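Local coordinates for leucine aminopeptidase 2, chloroplastic (Streptomyces sp. BC16019, PDB 5LHJ), which acts in bottromycin maturation as a manganese-binding M17-family metalloaminopeptidase, presumably removing unsubstituted N-terminal amino acids from peptides, at residues E133-Y145 / A173-P187. Numbering follows the deposited sequence.
Sequences EGAVLGLYRYDEY and AAEATCLARDLVNCP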
ATOM      1  N   GLU A 133     -33.050   2.576  32.132  1.00 19.95           N
ATOM      2  CA  GLU A 133     -31.992   2.055  31.256  1.00 20.63           C
ATOM      3  C   GLU A 133     -30.897   3.077  31.025  1.00 19.69           C
ATOM      4  O   GLU A 133     -29.707   2.770  31.152  1.00 18.69           O
ATOM      5  CB  GLU A 133     -32.542   1.631  29.891  1.00 22.06           C
ATOM      6  CG  GLU A 133     -33.295   0.326  29.910  1.00 24.15           C
ATOM      7  CD  GLU A 133     -33.776  -0.121  28.533  1.00 26.55           C
ATOM      8  OE1 GLU A 133     -33.285   0.413  27.496  1.00 28.44           O
ATOM      9  OE2 GLU A 133     -34.626  -1.046  28.500  1.00 28.28           O
ATOM     10  N   GLY A 134     -31.299   4.294  30.670  1.00 19.19           N
ATOM     11  CA  GLY A 134     -30.331   5.349  30.324  1.00 19.27           C
ATOM     12  C   GLY A 134     -29.442   5.723  31.496  1.00 19.40           C
ATOM     13  O   GLY A 134     -28.261   6.041  31.308  1.00 19.57           O
ATOM     14  N   ALA A 135     -30.010   5.683  32.704  1.00 19.26           N
ATOM     15  CA  ALA A 135     -29.264   5.989  33.924  1.00 19.73           C
ATOM     16  C   ALA A 135     -28.138   4.988  34.158  1.00 19.46           C
ATOM     17  O   ALA A 135     -26.996   5.383  34.389  1.00 19.87           O
ATOM     18  CB  ALA A 135     -30.191   6.016  35.121  1.00 20.16           C
ATOM     19  N   VAL A 136     -28.461   3.696  34.082  1.00 18.85           N
ATOM     20  CA  VAL A 136     -27.460   2.647  34.267  1.00 18.77           C
ATOM     21  C   VAL A 136     -26.434   2.669  33.135  1.00 18.54           C
ATOM     22  O   VAL A 136     -25.221   2.621  33.376  1.00 18.27           O
ATOM     23  CB  VAL A 136     -28.111   1.250  34.368  1.00 19.15           C
ATOM     24  CG1 VAL A 136     -27.057   0.142  34.416  1.00 19.41           C
ATOM     25  CG2 VAL A 136     -29.014   1.185  35.584  1.00 19.71           C
ATOM     26  N   LEU A 137     -26.923   2.752  31.903  1.00 18.23           N
ATOM     27  CA  LEU A 137     -26.028   2.763  30.735  1.00 18.07           C
ATOM     28  C   LEU A 137     -25.097   3.978  30.724  1.00 18.47           C
ATOM     29  O   LEU A 137     -23.920   3.863  30.336  1.00 18.49           O
ATOM     30  CB  LEU A 137     -26.845   2.693  29.443  1.00 18.20           C
ATOM     31  CG  LEU A 137     -27.657   1.417  29.245  1.00 18.37           C
ATOM     32  CD1 LEU A 137     -28.525   1.566  28.003  1.00 18.74           C
ATOM     33  CD2 LEU A 137     -26.767   0.191  29.174  1.00 18.71           C
ATOM     34  N   GLY A 138     -25.609   5.134  31.154  1.00 19.09           N
ATOM     35  CA  GLY A 138     -24.825   6.373  31.209  1.00 20.18           C
ATOM     36  C   GLY A 138     -23.810   6.454  32.339  1.00 20.95           C
ATOM     37  O   GLY A 138     -22.797   7.170  32.216  1.00 21.70           O
ATOM     38  N   LEU A 139     -24.065   5.720  33.425  1.00 21.01           N
ATOM     39  CA  LEU A 139     -23.135   5.634  34.558  1.00 22.27           C
ATOM     40  C   LEU A 139     -21.998   4.638  34.373  1.00 21.71           C
ATOM     41  O   LEU A 139     -21.025   4.655  35.132  1.00 21.96           O
ATOM     42  CB  LEU A 139     -23.868   5.257  35.833  1.00 23.44           C
ATOM     43  CG  LEU A 139     -24.582   6.398  36.533  1.00 25.17           C
ATOM     44  CD1 LEU A 139     -25.404   5.828  37.683  1.00 26.02           C
ATOM     45  CD2 LEU A 139     -23.579   7.452  37.017  1.00 26.22           C
ATOM     46  N   TYR A 140     -22.126   3.771  33.381  1.00 20.51           N
ATOM     47  CA  TYR A 140     -21.147   2.728  33.133  1.00 19.88           C
ATOM     48  C   TYR A 140     -19.714   3.253  33.040  1.00 21.30           C
ATOM     49  O   TYR A 140     -19.454   4.232  32.354  1.00 21.04           O
ATOM     50  CB  TYR A 140     -21.499   1.972  31.847  1.00 18.73           C
ATOM     51  CG  TYR A 140     -20.519   0.875  31.529  1.00 17.57           C
ATOM     52  CD1 TYR A 140     -20.602  -0.344  32.178  1.00 17.35           C
ATOM     53  CD2 TYR A 140     -19.478   1.075  30.621  1.00 17.40           C
ATOM     54  CE1 TYR A 140     -19.692  -1.349  31.923  1.00 17.13           C
ATOM     55  CE2 TYR A 140     -18.565   0.078  30.349  1.00 17.17           C
ATOM     56  CZ  TYR A 140     -18.672  -1.141  31.017  1.00 17.04           C
ATOM     57  OH  TYR A 140     -17.779  -2.144  30.772  1.00 16.54           O
ATOM     58  N   ARG A 141     -18.800   2.594  33.753  1.00 23.04           N
ATOM     59  CA  ARG A 141     -17.366   2.854  33.625  1.00 25.59           C
ATOM     60  C   ARG A 141     -16.639   1.530  33.701  1.00 24.47           C
ATOM     61  O   ARG A 141     -17.117   0.588  34.344  1.00 23.71           O
ATOM     62  CB  ARG A 141     -16.854   3.810  34.724  1.00 29.71           C
ATOM     63  CG  ARG A 141     -17.308   3.441  36.132  1.00 33.46           C
ATOM     64  CD  ARG A 141     -16.658   4.243  37.268  1.00 38.30           C
ATOM     65  NE  ARG A 141     -16.501   5.685  37.010  1.00 42.42           N
ATOM     66  CZ  ARG A 141     -16.243   6.609  37.951  1.00 47.19           C
ATOM     67  NH1 ARG A 141     -16.104   6.281  39.242  1.00 49.12           N
ATOM     68  NH2 ARG A 141     -16.114   7.891  37.601  1.00 48.90           N
ATOM     69  N   TYR A 142     -15.501   1.450  33.027  1.00 23.55           N
ATOM     70  CA  TYR A 142     -14.678   0.253  33.061  1.00 23.57           C
ATOM     71  C   TYR A 142     -13.282   0.666  33.524  1.00 24.33           C
ATOM     72  O   TYR A 142     -12.417   0.971  32.715  1.00 24.31           O
ATOM     73  CB  TYR A 142     -14.650  -0.456  31.710  1.00 23.21           C
ATOM     74  CG  TYR A 142     -13.975  -1.813  31.801  1.00 23.21           C
ATOM     75  CD1 TYR A 142     -14.646  -2.906  32.344  1.00 23.13           C
ATOM     76  CD2 TYR A 142     -12.664  -1.998  31.357  1.00 23.27           C
ATOM     77  CE1 TYR A 142     -14.031  -4.148  32.444  1.00 23.47           C
ATOM     78  CE2 TYR A 142     -12.047  -3.237  31.441  1.00 23.22           C
ATOM     79  CZ  TYR A 142     -12.727  -4.296  31.995  1.00 23.75           C
ATOM     80  OH  TYR A 142     -12.118  -5.519  32.098  1.00 25.14           O
ATOM     81  N   ASP A 143     -13.097   0.654  34.838  1.00 25.16           N
ATOM     82  CA  ASP A 143     -11.870   1.120  35.491  1.00 26.75           C
ATOM     83  C   ASP A 143     -11.074   0.018  36.173  1.00 26.49           C
ATOM     84  O   ASP A 143     -10.116   0.318  36.891  1.00 26.14           O
ATOM     85  CB  ASP A 143     -12.232   2.208  36.523  1.00 28.62           C
ATOM     86  CG  ASP A 143     -12.669   3.502  35.879  1.00 30.22           C
ATOM     87  OD1 ASP A 143     -12.272   3.798  34.715  1.00 32.35           O
ATOM     88  OD2 ASP A 143     -13.415   4.248  36.552  1.00 33.26           O
ATOM     89  N   GLU A 144     -11.425  -1.240  35.905  1.00 26.89           N
ATOM     90  CA  GLU A 144     -10.798  -2.418  36.532  1.00 29.01           C
ATOM     91  C   GLU A 144      -9.258  -2.454  36.393  1.00 28.06           C
ATOM     92  O   GLU A 144      -8.560  -2.968  37.281  1.00 27.60           O
ATOM     93  CB  GLU A 144     -11.396  -3.701  35.913  1.00 31.66           C
ATOM     94  CG  GLU A 144     -10.990  -5.028  36.551  1.00 35.23           C
ATOM     95  CD  GLU A 144     -11.392  -5.165  38.014  1.00 38.07           C
ATOM     96  OE1 GLU A 144     -12.391  -4.544  38.447  1.00 40.90           O
ATOM     97  OE2 GLU A 144     -10.704  -5.921  38.740  1.00 42.16           O
ATOM     98  N   TYR A 145      -8.740  -1.925  35.285  1.00 26.52           N
ATOM     99  CA  TYR A 145      -7.299  -2.009  34.990  1.00 26.93           C
ATOM    100  C   TYR A 145      -6.554  -0.683  35.120  1.00 27.12           C
ATOM    101  O   TYR A 145      -5.417  -0.578  34.655  1.00 26.91           O
ATOM    102  CB  TYR A 145      -7.068  -2.654  33.618  1.00 26.95           C
ATOM    103  CG  TYR A 145      -7.394  -4.116  33.655  1.00 28.30           C
ATOM    104  CD1 TYR A 145      -6.439  -5.050  34.048  1.00 29.47           C
ATOM    105  CD2 TYR A 145      -8.684  -4.572  33.365  1.00 28.83           C
ATOM    106  CE1 TYR A 145      -6.742  -6.400  34.120  1.00 30.47           C
ATOM    107  CE2 TYR A 145      -9.000  -5.916  33.451  1.00 29.87           C
ATOM    108  CZ  TYR A 145      -8.033  -6.824  33.821  1.00 30.92           C
ATOM    109  OH  TYR A 145      -8.354  -8.157  33.898  1.00 33.16           O
ATOM    110  N   ALA A 173     -32.422  -4.928  32.095  1.00 20.88           N
ATOM    111  CA  ALA A 173     -31.937  -4.918  30.718  1.00 20.52           C
ATOM    112  C   ALA A 173     -30.599  -4.181  30.606  1.00 19.82           C
ATOM    113  O   ALA A 173     -29.682  -4.634  29.913  1.00 19.09           O
ATOM    114  CB  ALA A 173     -32.973  -4.299  29.774  1.00 20.85           C
ATOM    115  N   ALA A 174     -30.491  -3.055  31.308  1.00 19.31           N
ATOM    116  CA  ALA A 174     -29.263  -2.260  31.296  1.00 19.18           C
ATOM    117  C   ALA A 174     -28.117  -2.939  32.030  1.00 19.47           C
ATOM    118  O   ALA A 174     -26.972  -2.882  31.571  1.00 18.87           O
ATOM    119  CB  ALA A 174     -29.506  -0.885  31.870  1.00 19.14           C
ATOM    120  N   GLU A 175     -28.419  -3.589  33.146  1.00 19.96           N
ATOM    121  CA  GLU A 175     -27.395  -4.361  33.860  1.00 21.21           C
ATOM    122  C   GLU A 175     -26.850  -5.511  33.001  1.00 19.89           C
ATOM    123  O   GLU A 175     -25.653  -5.749  32.984  1.00 19.11           O
ATOM    124  CB  GLU A 175     -27.919  -4.848  35.206  1.00 24.00           C
ATOM    125  CG  GLU A 175     -28.010  -3.709  36.222  1.00 26.82           C
ATOM    126  CD  GLU A 175     -28.770  -4.068  37.483  1.00 30.79           C
ATOM    127  OE1 GLU A 175     -28.906  -5.277  37.777  1.00 34.65           O
ATOM    128  OE2 GLU A 175     -29.232  -3.134  38.200  1.00 35.11           O
ATOM    129  N   ALA A 176     -27.726  -6.171  32.245  1.00 18.02           N
ATOM    130  CA  ALA A 176     -27.294  -7.226  31.302  1.00 17.20           C
ATOM    131  C   ALA A 176     -26.407  -6.617  30.200  1.00 16.63           C
ATOM    132  O   ALA A 176     -25.375  -7.175  29.842  1.00 16.29           O
ATOM    133  CB  ALA A 176     -28.498  -7.918  30.693  1.00 17.19           C
ATOM    134  N   THR A 177     -26.809  -5.464  29.681  1.00 16.44           N
ATOM    135  CA  THR A 177     -25.996  -4.771  28.674  1.00 16.27           C
ATOM    136  C   THR A 177     -24.595  -4.471  29.223  1.00 16.43           C
ATOM    137  O   THR A 177     -23.591  -4.688  28.546  1.00 15.87           O
ATOM    138  CB  THR A 177     -26.682  -3.475  28.196  1.00 16.34           C
ATOM    139  OG1 THR A 177     -27.972  -3.782  27.659  1.00 16.55           O
ATOM    140  CG2 THR A 177     -25.876  -2.770  27.116  1.00 16.31           C
ATOM    141  N   CYS A 178     -24.523  -3.990  30.463  1.00 16.70           N
ATOM    142  CA  CYS A 178     -23.231  -3.649  31.069  1.00 17.26           C
ATOM    143  C   CYS A 178     -22.348  -4.880  31.356  1.00 16.77           C
ATOM    144  O   CYS A 178     -21.118  -4.783  31.321  1.00 16.34           O
ATOM    145  CB  CYS A 178     -23.451  -2.788  32.326  1.00 18.16           C
ATOM    146  SG  CYS A 178     -24.088  -1.117  31.965  1.00 20.25           S
ATOM    147  N   LEU A 179     -22.971  -6.031  31.620  1.00 16.69           N
ATOM    148  CA  LEU A 179     -22.242  -7.301  31.715  1.00 16.65           C
ATOM    149  C   LEU A 179     -21.537  -7.586  30.374  1.00 15.88           C
ATOM    150  O   LEU A 179     -20.349  -7.912  30.334  1.00 15.46           O
ATOM    151  CB  LEU A 179     -23.177  -8.456  32.074  1.00 17.22           C
ATOM    152  CG  LEU A 179     -22.640  -9.878  31.949  1.00 17.60           C
ATOM    153  CD1 LEU A 179     -21.404 -10.060  32.823  1.00 18.22           C
ATOM    154  CD2 LEU A 179     -23.731 -10.871  32.313  1.00 18.08           C
ATOM    155  N   ALA A 180     -22.284  -7.464  29.283  1.00 15.17           N
ATOM    156  CA  ALA A 180     -21.691  -7.659  27.956  1.00 14.84           C
ATOM    157  C   ALA A 180     -20.560  -6.646  27.705  1.00 14.85           C
ATOM    158  O   ALA A 180     -19.517  -7.025  27.172  1.00 14.42           O
ATOM    159  CB  ALA A 180     -22.736  -7.592  26.864  1.00 14.67           C
ATOM    160  N   ARG A 181     -20.765  -5.379  28.090  1.00 14.95           N
ATOM    161  CA  ARG A 181     -19.712  -4.353  27.952  1.00 15.49           C
ATOM    162  C   ARG A 181     -18.436  -4.754  28.701  1.00 15.96           C
ATOM    163  O   ARG A 181     -17.325  -4.645  28.174  1.00 15.67           O
ATOM    164  CB  ARG A 181     -20.182  -2.988  28.458  1.00 15.64           C
ATOM    165  CG  ARG A 181     -21.278  -2.345  27.647  1.00 15.50           C
ATOM    166  CD  ARG A 181     -21.714  -1.014  28.235  1.00 15.82           C
ATOM    167  NE  ARG A 181     -22.733  -0.338  27.433  1.00 15.84           N
ATOM    168  CZ  ARG A 181     -23.280   0.835  27.736  1.00 16.19           C
ATOM    169  NH1 ARG A 181     -22.943   1.472  28.861  1.00 16.53           N
ATOM    170  NH2 ARG A 181     -24.172   1.390  26.916  1.00 16.24           N
ATOM    171  N   ASP A 182     -18.601  -5.231  29.933  1.00 16.52           N
ATOM    172  CA  ASP A 182     -17.457  -5.683  30.729  1.00 17.22           C
ATOM    173  C   ASP A 182     -16.697  -6.832  30.052  1.00 17.08           C
ATOM    174  O   ASP A 182     -15.459  -6.838  30.023  1.00 17.43           O
ATOM    175  CB  ASP A 182     -17.914  -6.144  32.120  1.00 17.94           C
ATOM    176  CG  ASP A 182     -18.285  -5.005  33.052  1.00 18.78           C
ATOM    177  OD1 ASP A 182     -18.015  -3.806  32.775  1.00 18.46           O
ATOM    178  OD2 ASP A 182     -18.849  -5.350  34.132  1.00 19.79           O
ATOM    179  N   LEU A 183     -17.427  -7.805  29.504  1.00 16.64           N
ATOM    180  CA  LEU A 183     -16.806  -8.948  28.858  1.00 16.63           C
ATOM    181  C   LEU A 183     -16.010  -8.516  27.618  1.00 16.35           C
ATOM    182  O   LEU A 183     -14.882  -8.966  27.403  1.00 16.13           O
ATOM    183  CB  LEU A 183     -17.855 -10.005  28.485  1.00 16.76           C
ATOM    184  CG  LEU A 183     -18.535 -10.718  29.650  1.00 17.24           C
ATOM    185  CD1 LEU A 183     -19.763 -11.453  29.146  1.00 17.29           C
ATOM    186  CD2 LEU A 183     -17.565 -11.663  30.365  1.00 17.72           C
ATOM    187  N   VAL A 184     -16.588  -7.612  26.831  1.00 16.33           N
ATOM    188  CA  VAL A 184     -15.919  -7.117  25.617  1.00 16.42           C
ATOM    189  C   VAL A 184     -14.693  -6.282  25.977  1.00 16.76           C
ATOM    190  O   VAL A 184     -13.627  -6.462  25.375  1.00 17.00           O
ATOM    191  CB  VAL A 184     -16.892  -6.320  24.714  1.00 16.34           C
ATOM    192  CG1 VAL A 184     -16.164  -5.606  23.576  1.00 16.54           C
ATOM    193  CG2 VAL A 184     -17.965  -7.253  24.180  1.00 16.42           C
ATOM    194  N   ASN A 185     -14.831  -5.407  26.965  1.00 16.99           N
ATOM    195  CA  ASN A 185     -13.721  -4.563  27.424  1.00 17.45           C
ATOM    196  C   ASN A 185     -12.568  -5.324  28.068  1.00 18.39           C
ATOM    197  O   ASN A 185     -11.427  -4.847  28.046  1.00 18.83           O
ATOM    198  CB  ASN A 185     -14.220  -3.483  28.384  1.00 17.37           C
ATOM    199  CG  ASN A 185     -14.915  -2.337  27.668  1.00 17.03           C
ATOM    200  OD1 ASN A 185     -14.560  -1.990  26.535  1.00 17.04           O
ATOM    201  ND2 ASN A 185     -15.910  -1.748  28.312  1.00 16.76           N
ATOM    202  N   CYS A 186     -12.853  -6.499  28.626  1.00 18.95           N
ATOM    203  CA  CYS A 186     -11.834  -7.279  29.331  1.00 20.24           C
ATOM    204  C   CYS A 186     -10.671  -7.604  28.395  1.00 20.78           C
ATOM    205  O   CYS A 186     -10.901  -8.104  27.300  1.00 20.40           O
ATOM    206  CB  CYS A 186     -12.436  -8.575  29.886  1.00 20.84           C
ATOM    207  SG  CYS A 186     -11.362  -9.354  31.096  1.00 22.54           S
ATOM    208  N   PRO A 187      -9.426  -7.319  28.815  1.00 21.85           N
ATOM    209  CA  PRO A 187      -8.269  -7.747  28.006  1.00 22.51           C
ATOM    210  C   PRO A 187      -8.306  -9.227  27.651  1.00 22.79           C
ATOM    211  O   PRO A 187      -8.676 -10.047  28.505  1.00 21.98           O
ATOM    212  CB  PRO A 187      -7.087  -7.466  28.923  1.00 22.81           C
ATOM    213  CG  PRO A 187      -7.537  -6.386  29.822  1.00 23.22           C
ATOM    214  CD  PRO A 187      -9.012  -6.593  30.021  1.00 22.53           C
TER
HETATM  215  O   HOH W   1     -17.533  -2.121  34.894  1.00 22.88           O
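The junction between the N-terminal macro-type domain and the long helix 164-185 leading into the catalytic domain of this M17 peptidase is built here, where the end of helix 124-139 packs on Ala174, Thr177, Cys178 and Arg181. Helical residues 133-139 and 173-185 run nearly parallel (23°), their axes coming within 8.7 Å. Ala174 suits so close an approach: its CB lies 3.6 Å from CB of Val136. Leu137, whose branched apolar end fills the hole formed by those four residues, is a knob with CD2 over one face of the Arg181 guanidinium. Arg181 is long enough to serve ring and carbonyls alike: extended from CG to NE, it brings NH1 to Leu137 O (3.0 Å), in the carbonyl plane and on a lone pair; NE and NH2 bind Thr482 O and Glu476 O.

Beyond the helix, Tyr140, Tyr142 and Tyr145 turn toward residues 178-187. With CG anti to the backbone N (chi1 180°), the Tyr140 ring swings toward helix 164-185, laying one face on Arg181 CD, while OH donates to Asp182 OD1 (2.6 Å) on the anti side and accepts from Asn185 ND2 (3.1 Å) at the ring edge; Asn185 OD1 accepts from Gly481 N. A phenylalanine in place of Tyr140 would probably leave Asn185 ND2 and Asp182 OD1 without this shared mate. Asn185 CB makes a CH-pi contact over one face of the Tyr142 ring, 3.6 Å from its centroid, and Pro187 CG lies over a face of Tyr145, beside the second subunit. One water donates to both Arg141 O and Asp182 OD1, so two donors meet the carboxylate oxygen; together they would be expected to stabilise its negative charge.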